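Aromatic-amino-acid:2-oxoglutarate transaminase (Candida albicans, PDB 6HND) probably catalyses the pyridoxal-phosphate-dependent transfer of amino groups from aromatic amino acids, and perhaps 2-aminoadipate, to 2-oxo acids such as 2-oxoglutarate. Local coordinates at residues B[283-288]-B[433-438]; B[340-344]-B[395-399]; B[45-51]-B[124-130]. All coordinates share one frame; numbering follows the deposited sequence.

Contact 1 of 3, residues B[283-288]-B[433-438]; sequences YGYLTL and PKAGMF. With PLP (pyridoxal-5'-phosphate), chain E.
Tyr283 packs against Gly436 beside the pyridoxal phosphate, where, as in fold-type I aminotransferases generally, the large cofactor-binding domain meets the smaller C-terminal domain. Its CG comes within 3.9 Å of Gly436 CA. Glycine suits this place twice over: it accepts the positive phi of 91° and brings no side chain against the ring. Met437 crosses the tyrosine at about a right angle, its CG 4.0 Å from Tyr283 CD2 and its sulfur obliquely beside the ring in a Met-aromatic contact. The Tyr283 hydroxyl lies at the edge of the Phe438 ring, in that ring's plane, and Tyr283 OH shares a hydrogen bond of 3.1 Å with the cofactor's phenolic O3, in which either could donate. Asn252 packs against the same tyrosine.

From Tyr283 the chain folds into a type I turn through Gly284 and Tyr285, which brings Leu286 O round to the opposite backbone. This carbonyl receives Gly436 N at 2.9 Å and also meets the CA-H of Ala435. The methyl of Ala435 is small enough to sit beside it, CB of Ala435 being 3.3 Å from Leu286 O. Thr287 forms a single beta bridge with Ala435; it directs its side chain away from this segment, and its hydroxyl is hydrogen-bonded to Arg403. Leu288 N then donates to Lys434 O at 2.8 Å. With CG anti to its own carbonyl carbon (chi1 -48°), Leu288 lays its branched end along the partner backbone, its CD1 3.6 Å from Gly436 O.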
loop_
_atom_site.group_PDB
_atom_site.type_symbol
_atom_site.label_atom_id
_atom_site.label_comp_id
_atom_site.label_asym_id
_atom_site.label_seq_id
_atom_site.Cartn_x
_atom_site.Cartn_y
_atom_site.Cartn_z
ATOM N N TYR B 283 16.718 -2.017 11.783
ATOM C CA TYR B 283 17.841 -2.999 11.916
ATOM C C TYR B 283 18.501 -2.951 13.303
ATOM O O TYR B 283 19.662 -3.393 13.403
ATOM C CB TYR B 283 18.895 -2.760 10.824
ATOM C CG TYR B 283 18.990 -1.310 10.439
ATOM C CD1 TYR B 283 19.116 -0.359 11.427
ATOM C CD2 TYR B 283 18.859 -0.893 9.123
ATOM C CE1 TYR B 283 19.126 0.982 11.120
ATOM C CE2 TYR B 283 18.839 0.454 8.801
ATOM C CZ TYR B 283 18.961 1.391 9.814
ATOM O OH TYR B 283 18.986 2.734 9.577
ATOM N N GLY B 284 17.774 -2.508 14.335
ATOM C CA GLY B 284 18.253 -2.472 15.728
ATOM C C GLY B 284 18.454 -3.873 16.268
ATOM O O GLY B 284 19.061 -4.012 17.341
ATOM N N TYR B 285 17.937 -4.885 15.578
ATOM C CA TYR B 285 18.127 -6.300 15.979
ATOM C C TYR B 285 19.515 -6.754 15.526
ATOM O O TYR B 285 20.053 -7.694 16.135
ATOM C CB TYR B 285 17.018 -7.214 15.458
ATOM C CG TYR B 285 15.662 -6.857 15.991
ATOM C CD1 TYR B 285 15.354 -7.106 17.311
ATOM C CD2 TYR B 285 14.688 -6.279 15.194
ATOM C CE1 TYR B 285 14.122 -6.785 17.839
ATOM C CE2 TYR B 285 13.442 -5.956 15.716
ATOM C CZ TYR B 285 13.163 -6.200 17.049
ATOM O OH TYR B 285 11.972 -5.884 17.623
ATOM N N LEU B 286 20.090 -6.083 14.523
ATOM C CA LEU B 286 21.449 -6.408 13.998
ATOM C C LEU B 286 22.489 -5.689 14.860
ATOM O O LEU B 286 23.032 -4.685 14.415
ATOM C CB LEU B 286 21.510 -6.006 12.525
ATOM C CG LEU B 286 20.418 -6.633 11.655
ATOM C CD1 LEU B 286 20.457 -6.055 10.248
ATOM C CD2 LEU B 286 20.522 -8.161 11.625
ATOM N N THR B 287 22.703 -6.176 16.086
ATOM C CA THR B 287 23.644 -5.594 17.075
ATOM C C THR B 287 25.045 -6.050 16.663
ATOM O O THR B 287 25.176 -7.213 16.262
ATOM C CB THR B 287 23.277 -5.985 18.517
ATOM O OG1 THR B 287 23.312 -7.414 18.596
ATOM C CG2 THR B 287 21.912 -5.484 18.935
ATOM N N LEU B 288 26.034 -5.156 16.714
ATOM C CA LEU B 288 27.403 -5.435 16.204
ATOM C C LEU B 288 28.393 -5.223 17.338
ATOM O O LEU B 288 28.435 -4.126 17.893
ATOM C CB LEU B 288 27.704 -4.499 15.029
ATOM C CG LEU B 288 26.636 -4.404 13.947
ATOM C CD1 LEU B 288 27.010 -3.344 12.930
ATOM C CD2 LEU B 288 26.425 -5.744 13.270
ATOM N N PRO B 433 29.929 1.612 14.220
ATOM C CA PRO B 433 28.499 1.467 14.508
ATOM C C PRO B 433 28.220 0.285 15.441
ATOM O O PRO B 433 28.889 -0.719 15.318
ATOM C CB PRO B 433 27.889 1.162 13.144
ATOM C CG PRO B 433 29.016 0.403 12.427
ATOM C CD PRO B 433 30.263 1.140 12.866
ATOM N N LYS B 434 27.235 0.444 16.328
ATOM C CA LYS B 434 26.834 -0.563 17.339
ATOM C C LYS B 434 25.705 -1.416 16.792
ATOM O O LYS B 434 25.429 -2.473 17.404
ATOM C CB LYS B 434 26.402 0.118 18.634
ATOM C CG LYS B 434 27.512 0.878 19.343
ATOM C CD LYS B 434 27.310 0.982 20.829
ATOM C CE LYS B 434 27.568 2.364 21.402
ATOM N NZ LYS B 434 28.638 3.107 20.706
ATOM N N ALA B 435 25.118 -1.027 15.655
ATOM C CA ALA B 435 24.044 -1.825 15.022
ATOM C C ALA B 435 23.857 -1.426 13.570
ATOM O O ALA B 435 24.260 -0.303 13.207
ATOM C CB ALA B 435 22.763 -1.674 15.802
ATOM N N GLY B 436 23.293 -2.347 12.785
ATOM C CA GLY B 436 22.726 -2.085 11.445
ATOM C C GLY B 436 23.725 -2.271 10.313
ATOM O O GLY B 436 24.537 -3.225 10.384
ATOM N N MET B 437 23.636 -1.412 9.292
ATOM C CA MET B 437 24.290 -1.620 7.977
ATOM C C MET B 437 25.066 -0.372 7.519
ATOM O O MET B 437 25.603 -0.411 6.371
ATOM C CB MET B 437 23.256 -2.027 6.917
ATOM C CG MET B 437 22.099 -1.038 6.725
ATOM S SD MET B 437 20.993 -1.426 5.323
ATOM C CE MET B 437 20.527 -3.110 5.710
ATOM N N PHE B 438 25.161 0.685 8.339
ATOM C CA PHE B 438 25.751 1.988 7.916
ATOM C C PHE B 438 27.002 2.338 8.743
ATOM O O PHE B 438 27.062 2.069 9.953
ATOM C CB PHE B 438 24.710 3.113 7.963
ATOM C CG PHE B 438 23.527 2.908 7.043
ATOM C CD1 PHE B 438 23.709 2.635 5.699
ATOM C CD2 PHE B 438 22.231 3.019 7.524
ATOM C CE1 PHE B 438 22.625 2.431 4.868
ATOM C CE2 PHE B 438 21.148 2.800 6.697
ATOM C CZ PHE B 438 21.346 2.492 5.374
HETATM N N1 PLP E . 13.905 4.190 8.005
HETATM C C2 PLP E . 15.206 3.931 8.004
HETATM C C2A PLP E . 16.024 4.563 9.078
HETATM C C3 PLP E . 15.775 3.056 7.037
HETATM O O3 PLP E . 17.118 2.805 7.069
HETATM C C4 PLP E . 14.940 2.470 6.049
HETATM C C4A PLP E . 15.514 1.483 5.104
HETATM C C5 PLP E . 13.560 2.761 6.096
HETATM C C6 PLP E . 13.115 3.626 7.066
HETATM C C5A PLP E . 12.581 2.285 5.054
HETATM O O4P PLP E . 12.194 0.888 5.153
HETATM P P PLP E . 11.060 0.297 4.158
HETATM O O1P PLP E . 10.034 1.403 3.944
HETATM O O2P PLP E . 10.588 -0.923 4.945
HETATM O O3P PLP E . 11.755 -0.065 2.885
HETATM O O HOH W 1 30.187 -2.012 17.092
#

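Contact 2 of 3, residues B[340-344]-B[395-399]; sequences SKLFA and WLEWI. With PLP (pyridoxal-5'-phosphate), chain E.
Leu342 and Phe343 meet the helix 392-418 through three of its residues, Trp395, Trp398 and Ile399, in a buried and almost wholly apolar contact. The tightest point is Phe343 CD2, which stands 3.4 Å from Trp395 CH2. The ring planes are inclined by only 36°, an oblique meeting of aromatics. In Trp395, CG is anti to the backbone nitrogen (chi1 179°), which carries the indole out so that the far corner of its six-membered ring, CH2, reaches the loop. A long flat side chain is what lets the helix reach the loop here.

The Leu342 carbonyl oxygen faces both indoles. It is 3.6 Å from Trp395 CH2 and lies at the edge of Trp398, in the ring plane, with Leu342 O 3.5 Å from Trp398 NE1, an approach too loose to count as a hydrogen bond. The branched end of Leu342 meets Ile399, CD2 3.8 Å from Ile399 CG1, aliphatic against aliphatic, and Tyr285 packs on both. The second subunit adds its Pro52 on Phe343 and its Phe50 on Trp398.

This tight packing ends at Glu397, which is partly exposed and points away from the cofactor, while Leu396 is buried against helices 137-151 and 312-319.

Just before Leu342 the loop is tied to the cofactor: Lys341 NZ is joined to its C4A at 1.3 Å, and Ser340 OG donates to the phosphate oxygen O2P at 2.6 Å. A lysine linked to the cofactor aldehyde just beyond a strand, next to a phosphate-binding serine, is the internal aldimine site of fold-type I aminotransferases.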
loop_
_atom_site.group_PDB
_atom_site.type_symbol
_atom_site.label_atom_id
_atom_site.label_comp_id
_atom_site.label_asym_id
_atom_site.label_seq_id
_atom_site.Cartn_x
_atom_site.Cartn_y
_atom_site.Cartn_z
ATOM N N SER B 340 11.717 -5.366 5.867
ATOM C CA SER B 340 12.567 -4.987 4.708
ATOM C C SER B 340 14.006 -5.467 4.911
ATOM O O SER B 340 14.597 -6.062 4.010
ATOM C CB SER B 340 12.494 -3.509 4.429
ATOM O OG SER B 340 11.249 -3.160 3.822
ATOM N N LYS B 341 14.578 -5.198 6.085
ATOM C CA LYS B 341 16.020 -5.346 6.263
ATOM C C LYS B 341 16.329 -6.694 6.943
ATOM O O LYS B 341 17.451 -7.182 6.819
ATOM C CB LYS B 341 16.617 -4.062 6.887
ATOM C CG LYS B 341 16.105 -2.738 6.292
ATOM C CD LYS B 341 17.111 -1.886 5.515
ATOM C CE LYS B 341 16.528 -0.720 4.690
ATOM N NZ LYS B 341 15.787 0.252 5.515
ATOM N N LEU B 342 15.319 -7.362 7.527
ATOM C CA LEU B 342 15.489 -8.658 8.162
ATOM C C LEU B 342 14.970 -9.799 7.275
ATOM O O LEU B 342 15.296 -10.936 7.583
ATOM C CB LEU B 342 14.679 -8.705 9.463
ATOM C CG LEU B 342 15.233 -7.950 10.662
ATOM C CD1 LEU B 342 14.288 -8.095 11.835
ATOM C CD2 LEU B 342 16.627 -8.458 11.017
ATOM N N PHE B 343 14.052 -9.539 6.332
ATOM C CA PHE B 343 13.462 -10.566 5.441
ATOM C C PHE B 343 13.731 -10.142 3.993
ATOM O O PHE B 343 14.640 -10.744 3.396
ATOM C CB PHE B 343 11.994 -10.786 5.801
ATOM C CG PHE B 343 11.373 -12.057 5.277
ATOM C CD1 PHE B 343 11.336 -12.324 3.910
ATOM C CD2 PHE B 343 10.787 -12.968 6.142
ATOM C CE1 PHE B 343 10.739 -13.475 3.428
ATOM C CE2 PHE B 343 10.194 -14.120 5.654
ATOM C CZ PHE B 343 10.181 -14.377 4.305
ATOM N N ALA B 344 13.020 -9.142 3.452
ATOM C CA ALA B 344 13.335 -8.557 2.119
ATOM C C ALA B 344 12.574 -7.250 1.864
ATOM O O ALA B 344 11.411 -7.105 2.220
ATOM C CB ALA B 344 13.006 -9.579 1.064
ATOM N N TRP B 395 12.719 -17.293 14.704
ATOM C CA TRP B 395 12.898 -16.095 13.843
ATOM C C TRP B 395 14.062 -15.282 14.410
ATOM O O TRP B 395 14.938 -14.848 13.601
ATOM C CB TRP B 395 11.583 -15.312 13.727
ATOM C CG TRP B 395 11.674 -14.072 12.901
ATOM C CD1 TRP B 395 11.414 -12.804 13.320
ATOM C CD2 TRP B 395 12.064 -13.972 11.527
ATOM N NE1 TRP B 395 11.618 -11.922 12.302
ATOM C CE2 TRP B 395 12.024 -12.607 11.191
ATOM C CE3 TRP B 395 12.439 -14.889 10.541
ATOM C CZ2 TRP B 395 12.342 -12.142 9.911
ATOM C CZ3 TRP B 395 12.764 -14.430 9.275
ATOM C CH2 TRP B 395 12.722 -13.073 8.968
ATOM N N LEU B 396 14.131 -15.150 15.736
ATOM C CA LEU B 396 15.307 -14.553 16.430
ATOM C C LEU B 396 16.593 -15.308 16.035
ATOM O O LEU B 396 17.607 -14.644 15.789
ATOM C CB LEU B 396 15.084 -14.576 17.950
ATOM C CG LEU B 396 14.133 -13.503 18.488
ATOM C CD1 LEU B 396 13.763 -13.778 19.943
ATOM C CD2 LEU B 396 14.735 -12.098 18.341
ATOM N N GLU B 397 16.560 -16.640 15.968
ATOM C CA GLU B 397 17.740 -17.452 15.604
ATOM C C GLU B 397 18.145 -17.107 14.164
ATOM O O GLU B 397 19.345 -17.017 13.899
ATOM C CB GLU B 397 17.476 -18.949 15.764
ATOM C CG GLU B 397 17.281 -19.416 17.201
ATOM C CD GLU B 397 18.489 -19.370 18.127
ATOM O OE1 GLU B 397 19.610 -19.016 17.646
ATOM O OE2 GLU B 397 18.305 -19.670 19.337
ATOM N N TRP B 398 17.195 -16.893 13.258
ATOM C CA TRP B 398 17.504 -16.398 11.889
ATOM C C TRP B 398 18.093 -14.964 11.938
ATOM O O TRP B 398 19.050 -14.674 11.201
ATOM C CB TRP B 398 16.270 -16.491 10.989
ATOM C CG TRP B 398 16.467 -15.785 9.688
ATOM C CD1 TRP B 398 16.146 -14.491 9.407
ATOM C CD2 TRP B 398 17.092 -16.313 8.508
ATOM N NE1 TRP B 398 16.520 -14.179 8.132
ATOM C CE2 TRP B 398 17.083 -15.283 7.547
ATOM C CE3 TRP B 398 17.599 -17.563 8.151
ATOM C CZ2 TRP B 398 17.593 -15.459 6.264
ATOM C CZ3 TRP B 398 18.081 -17.741 6.877
ATOM C CH2 TRP B 398 18.105 -16.695 5.957
ATOM N N ILE B 399 17.589 -14.091 12.798
ATOM C CA ILE B 399 18.143 -12.711 12.968
ATOM C C ILE B 399 19.590 -12.806 13.475
ATOM O O ILE B 399 20.425 -12.037 13.001
ATOM C CB ILE B 399 17.217 -11.875 13.890
ATOM C CG1 ILE B 399 15.903 -11.533 13.173
ATOM C CG2 ILE B 399 17.921 -10.630 14.410
ATOM C CD1 ILE B 399 14.717 -11.234 14.095
HETATM N N1 PLP E . 13.905 4.190 8.005
HETATM C C2 PLP E . 15.206 3.931 8.004
HETATM C C2A PLP E . 16.024 4.563 9.078
HETATM C C3 PLP E . 15.775 3.056 7.037
HETATM O O3 PLP E . 17.118 2.805 7.069
HETATM C C4 PLP E . 14.940 2.470 6.049
HETATM C C4A PLP E . 15.514 1.483 5.104
HETATM C C5 PLP E . 13.560 2.761 6.096
HETATM C C6 PLP E . 13.115 3.626 7.066
HETATM C C5A PLP E . 12.581 2.285 5.054
HETATM O O4P PLP E . 12.194 0.888 5.153
HETATM P P PLP E . 11.060 0.297 4.158
HETATM O O1P PLP E . 10.034 1.403 3.944
HETATM O O2P PLP E . 10.588 -0.923 4.945
HETATM O O3P PLP E . 11.755 -0.065 2.885
#

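Contact 3 of 3, residues B[45-51]-B[124-130]; sequences MPNHGFF and LARGLQY. With PLP (pyridoxal-5'-phosphate), chain C.
Gln129 NE2 is held by two partners: it donates to Pro46 O at 2.9 Å and, weakly, to a water that also accepts from His48 N. The Pro46 oxygen lies close to the amide plane of Gln129, although the donor is tilted 31° from the carbonyl plane. At the other end of the amide, Gln129 OE1 takes Tyr130 N on a lone pair at 2.9 Å, so both ends are pinned and the group's rotation is set. Glutamine suits the place because it can donate and accept at once; a bend at chi2 (59°) folds it back to do so. Met45 lies across it, its CB 3.5 Å from Gln129 OE1.

Tyr130, the residue after Gln129, receives Met45 CG at 3.7 Å from its CD2; this methylene does the touching, while the sulfur lies by the Gln129 amide. Tyr130 belongs to the composite active site of the class I aminotransferase dimer: Tyr130 OH donates to the phosphate oxygen O2P, at 2.6 Å, of a cofactor bound by the second subunit.

Just before the 3-10 segment 48-50, Asn47 OD1 accepts from Gly49 N, an Asx turn, while its ND2 is hydrogen-bonded to Leu495 O and Asn497 OD1 of the second subunit. The turn presents His48, over one face of which sits the small Ala125 CB. Just beyond it, Phe51 and Leu128 run antiparallel alongside each other, with CE2 of Phe51 3.5 Å from Leu128 CB. Ala125 O lies at the Phe51 ring's edge, in its plane, and His48 CA lies above one face, toward the rim.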
loop_
_atom_site.group_PDB
_atom_site.type_symbol
_atom_site.label_atom_id
_atom_site.label_comp_id
_atom_site.label_asym_id
_atom_site.label_seq_id
_atom_site.Cartn_x
_atom_site.Cartn_y
_atom_site.Cartn_z
ATOM N N MET B 45 -17.371 -10.085 -2.837
ATOM C CA MET B 45 -16.212 -11.011 -2.704
ATOM C C MET B 45 -16.413 -12.183 -3.654
ATOM O O MET B 45 -17.448 -12.834 -3.621
ATOM C CB MET B 45 -16.103 -11.579 -1.287
ATOM C CG MET B 45 -15.917 -10.518 -0.236
ATOM S SD MET B 45 -15.957 -11.258 1.377
ATOM C CE MET B 45 -16.223 -9.823 2.414
ATOM N N PRO B 46 -15.461 -12.483 -4.559
ATOM C CA PRO B 46 -15.556 -13.704 -5.328
ATOM C C PRO B 46 -15.260 -14.822 -4.335
ATOM O O PRO B 46 -14.329 -14.697 -3.550
ATOM C CB PRO B 46 -14.517 -13.581 -6.433
ATOM C CG PRO B 46 -14.041 -12.153 -6.335
ATOM C CD PRO B 46 -14.287 -11.692 -4.919
ATOM N N ASN B 47 -16.072 -15.872 -4.389
ATOM C CA ASN B 47 -15.777 -17.178 -3.747
ATOM C C ASN B 47 -14.346 -17.614 -4.086
ATOM O O ASN B 47 -13.955 -17.421 -5.226
ATOM C CB ASN B 47 -16.759 -18.247 -4.211
ATOM C CG ASN B 47 -16.641 -19.491 -3.367
ATOM O OD1 ASN B 47 -15.800 -20.357 -3.651
ATOM N ND2 ASN B 47 -17.455 -19.564 -2.322
ATOM N N HIS B 48 -13.620 -18.226 -3.144
ATOM C CA HIS B 48 -12.221 -18.693 -3.341
ATOM C C HIS B 48 -12.105 -19.651 -4.538
ATOM O O HIS B 48 -10.990 -19.773 -5.048
ATOM C CB HIS B 48 -11.637 -19.296 -2.054
ATOM C CG HIS B 48 -12.300 -20.556 -1.622
ATOM N ND1 HIS B 48 -11.955 -21.790 -2.155
ATOM C CD2 HIS B 48 -13.297 -20.772 -0.733
ATOM C CE1 HIS B 48 -12.728 -22.710 -1.621
ATOM N NE2 HIS B 48 -13.556 -22.109 -0.733
ATOM N N GLY B 49 -13.191 -20.304 -4.980
ATOM C CA GLY B 49 -13.164 -21.212 -6.152
ATOM C C GLY B 49 -12.707 -20.508 -7.438
ATOM O O GLY B 49 -12.193 -21.192 -8.356
ATOM N N PHE B 50 -12.908 -19.194 -7.518
ATOM C CA PHE B 50 -12.497 -18.350 -8.652
ATOM C C PHE B 50 -10.984 -18.101 -8.682
ATOM O O PHE B 50 -10.496 -17.659 -9.719
ATOM C CB PHE B 50 -13.222 -17.008 -8.566
ATOM C CG PHE B 50 -14.686 -17.070 -8.924
ATOM C CD1 PHE B 50 -15.082 -17.397 -10.211
ATOM C CD2 PHE B 50 -15.659 -16.823 -7.975
ATOM C CE1 PHE B 50 -16.428 -17.454 -10.554
ATOM C CE2 PHE B 50 -17.002 -16.884 -8.314
ATOM C CZ PHE B 50 -17.388 -17.196 -9.601
ATOM N N PHE B 51 -10.254 -18.321 -7.591
ATOM C CA PHE B 51 -8.822 -17.927 -7.500
ATOM C C PHE B 51 -7.972 -18.891 -8.327
ATOM O O PHE B 51 -8.087 -20.108 -8.164
ATOM C CB PHE B 51 -8.332 -17.926 -6.055
ATOM C CG PHE B 51 -9.094 -17.067 -5.089
ATOM C CD1 PHE B 51 -9.910 -16.031 -5.523
ATOM C CD2 PHE B 51 -8.963 -17.285 -3.730
ATOM C CE1 PHE B 51 -10.580 -15.239 -4.608
ATOM C CE2 PHE B 51 -9.625 -16.481 -2.816
ATOM C CZ PHE B 51 -10.427 -15.456 -3.253
ATOM N N LEU B 124 -4.869 -19.973 1.748
ATOM C CA LEU B 124 -5.073 -19.118 0.553
ATOM C C LEU B 124 -6.553 -18.721 0.436
ATOM O O LEU B 124 -6.819 -17.622 -0.092
ATOM C CB LEU B 124 -4.578 -19.839 -0.696
ATOM C CG LEU B 124 -3.092 -20.194 -0.701
ATOM C CD1 LEU B 124 -2.756 -21.004 -1.947
ATOM C CD2 LEU B 124 -2.223 -18.948 -0.640
ATOM N N ALA B 125 -7.490 -19.533 0.938
ATOM C CA ALA B 125 -8.936 -19.185 0.935
ATOM C C ALA B 125 -9.137 -17.828 1.638
ATOM O O ALA B 125 -9.862 -16.948 1.108
ATOM C CB ALA B 125 -9.750 -20.285 1.580
ATOM N N ARG B 126 -8.475 -17.620 2.762
ATOM C CA ARG B 126 -8.537 -16.304 3.451
ATOM C C ARG B 126 -7.437 -15.354 2.944
ATOM O O ARG B 126 -7.717 -14.142 2.843
ATOM C CB ARG B 126 -8.543 -16.539 4.959
ATOM C CG ARG B 126 -9.915 -16.996 5.424
ATOM C CD ARG B 126 -9.936 -17.558 6.811
ATOM N NE ARG B 126 -9.306 -18.868 6.846
ATOM C CZ ARG B 126 -9.256 -19.616 7.932
ATOM N NH1 ARG B 126 -9.819 -19.172 9.039
ATOM N NH2 ARG B 126 -8.640 -20.784 7.919
ATOM N N GLY B 127 -6.242 -15.871 2.636
ATOM C CA GLY B 127 -5.072 -15.053 2.258
ATOM C C GLY B 127 -5.315 -14.279 0.974
ATOM O O GLY B 127 -4.865 -13.111 0.874
ATOM N N LEU B 128 -6.008 -14.908 0.027
ATOM C CA LEU B 128 -6.382 -14.311 -1.268
ATOM C C LEU B 128 -7.760 -13.638 -1.239
ATOM O O LEU B 128 -8.136 -13.004 -2.282
ATOM C CB LEU B 128 -6.302 -15.426 -2.297
ATOM C CG LEU B 128 -4.893 -15.940 -2.474
ATOM C CD1 LEU B 128 -4.859 -17.088 -3.459
ATOM C CD2 LEU B 128 -4.004 -14.798 -2.916
ATOM N N GLN B 129 -8.469 -13.697 -0.110
ATOM C CA GLN B 129 -9.769 -12.990 0.062
ATOM C C GLN B 129 -9.541 -11.639 0.762
ATOM O O GLN B 129 -8.491 -11.488 1.433
ATOM C CB GLN B 129 -10.735 -13.873 0.837
ATOM C CG GLN B 129 -12.140 -13.306 0.983
ATOM C CD GLN B 129 -12.757 -13.065 -0.367
ATOM O OE1 GLN B 129 -12.617 -11.981 -0.952
ATOM N NE2 GLN B 129 -13.417 -14.087 -0.874
ATOM N N TYR B 130 -10.482 -10.700 0.567
ATOM C CA TYR B 130 -10.625 -9.440 1.343
ATOM C C TYR B 130 -10.389 -9.760 2.817
ATOM O O TYR B 130 -10.936 -10.779 3.319
ATOM C CB TYR B 130 -11.999 -8.800 1.132
ATOM C CG TYR B 130 -12.151 -8.026 -0.163
ATOM C CD1 TYR B 130 -11.469 -6.842 -0.370
ATOM C CD2 TYR B 130 -12.969 -8.479 -1.184
ATOM C CE1 TYR B 130 -11.589 -6.132 -1.549
ATOM C CE2 TYR B 130 -13.104 -7.778 -2.368
ATOM C CZ TYR B 130 -12.430 -6.585 -2.546
ATOM O OH TYR B 130 -12.552 -5.877 -3.722
HETATM N N1 PLP C . -14.918 -0.002 -7.304
HETATM C C2 PLP C . -15.932 -0.839 -7.505
HETATM C C2A PLP C . -17.057 -0.369 -8.373
HETATM C C3 PLP C . -15.913 -2.147 -6.969
HETATM O O3 PLP C . -16.961 -2.979 -7.242
HETATM C C4 PLP C . -14.812 -2.559 -6.173
HETATM C C4A PLP C . -14.779 -3.955 -5.687
HETATM C C5 PLP C . -13.758 -1.626 -5.966
HETATM C C6 PLP C . -13.888 -0.382 -6.523
HETATM C C5A PLP C . -12.552 -1.875 -5.096
HETATM O O4P PLP C . -11.651 -2.917 -5.575
HETATM P P PLP C . -10.230 -3.241 -4.860
HETATM O O1P PLP C . -9.345 -3.746 -6.000
HETATM O O2P PLP C . -10.507 -4.313 -3.844
HETATM O O3P PLP C . -9.770 -1.950 -4.186
HETATM O O HOH W 2 -14.252 -17.414 -0.202
#

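Contacts 1 and 2 are neighbours at one cofactor, their centres about 13 Å apart. They pack directly: Met437 CE is 3.6 Å from CD of Lys341, and Tyr285 CB is 3.7 Å from Ile399 CG2, so Tyr285 packs on both Leu342 and Ile399, and Met437 on Lys341. Contact 3 lies far off in the same subunit, its centre about 40 Å from that of contact 1 and about 29 Å from that of contact 2. Dimer symmetry closes the gap: Tyr130 of contact 3 serves the second subunit's cofactor, while Tyr130 of the second subunit binds the cofactor reached by contacts 1 and 2. Each pocket therefore needs both chains.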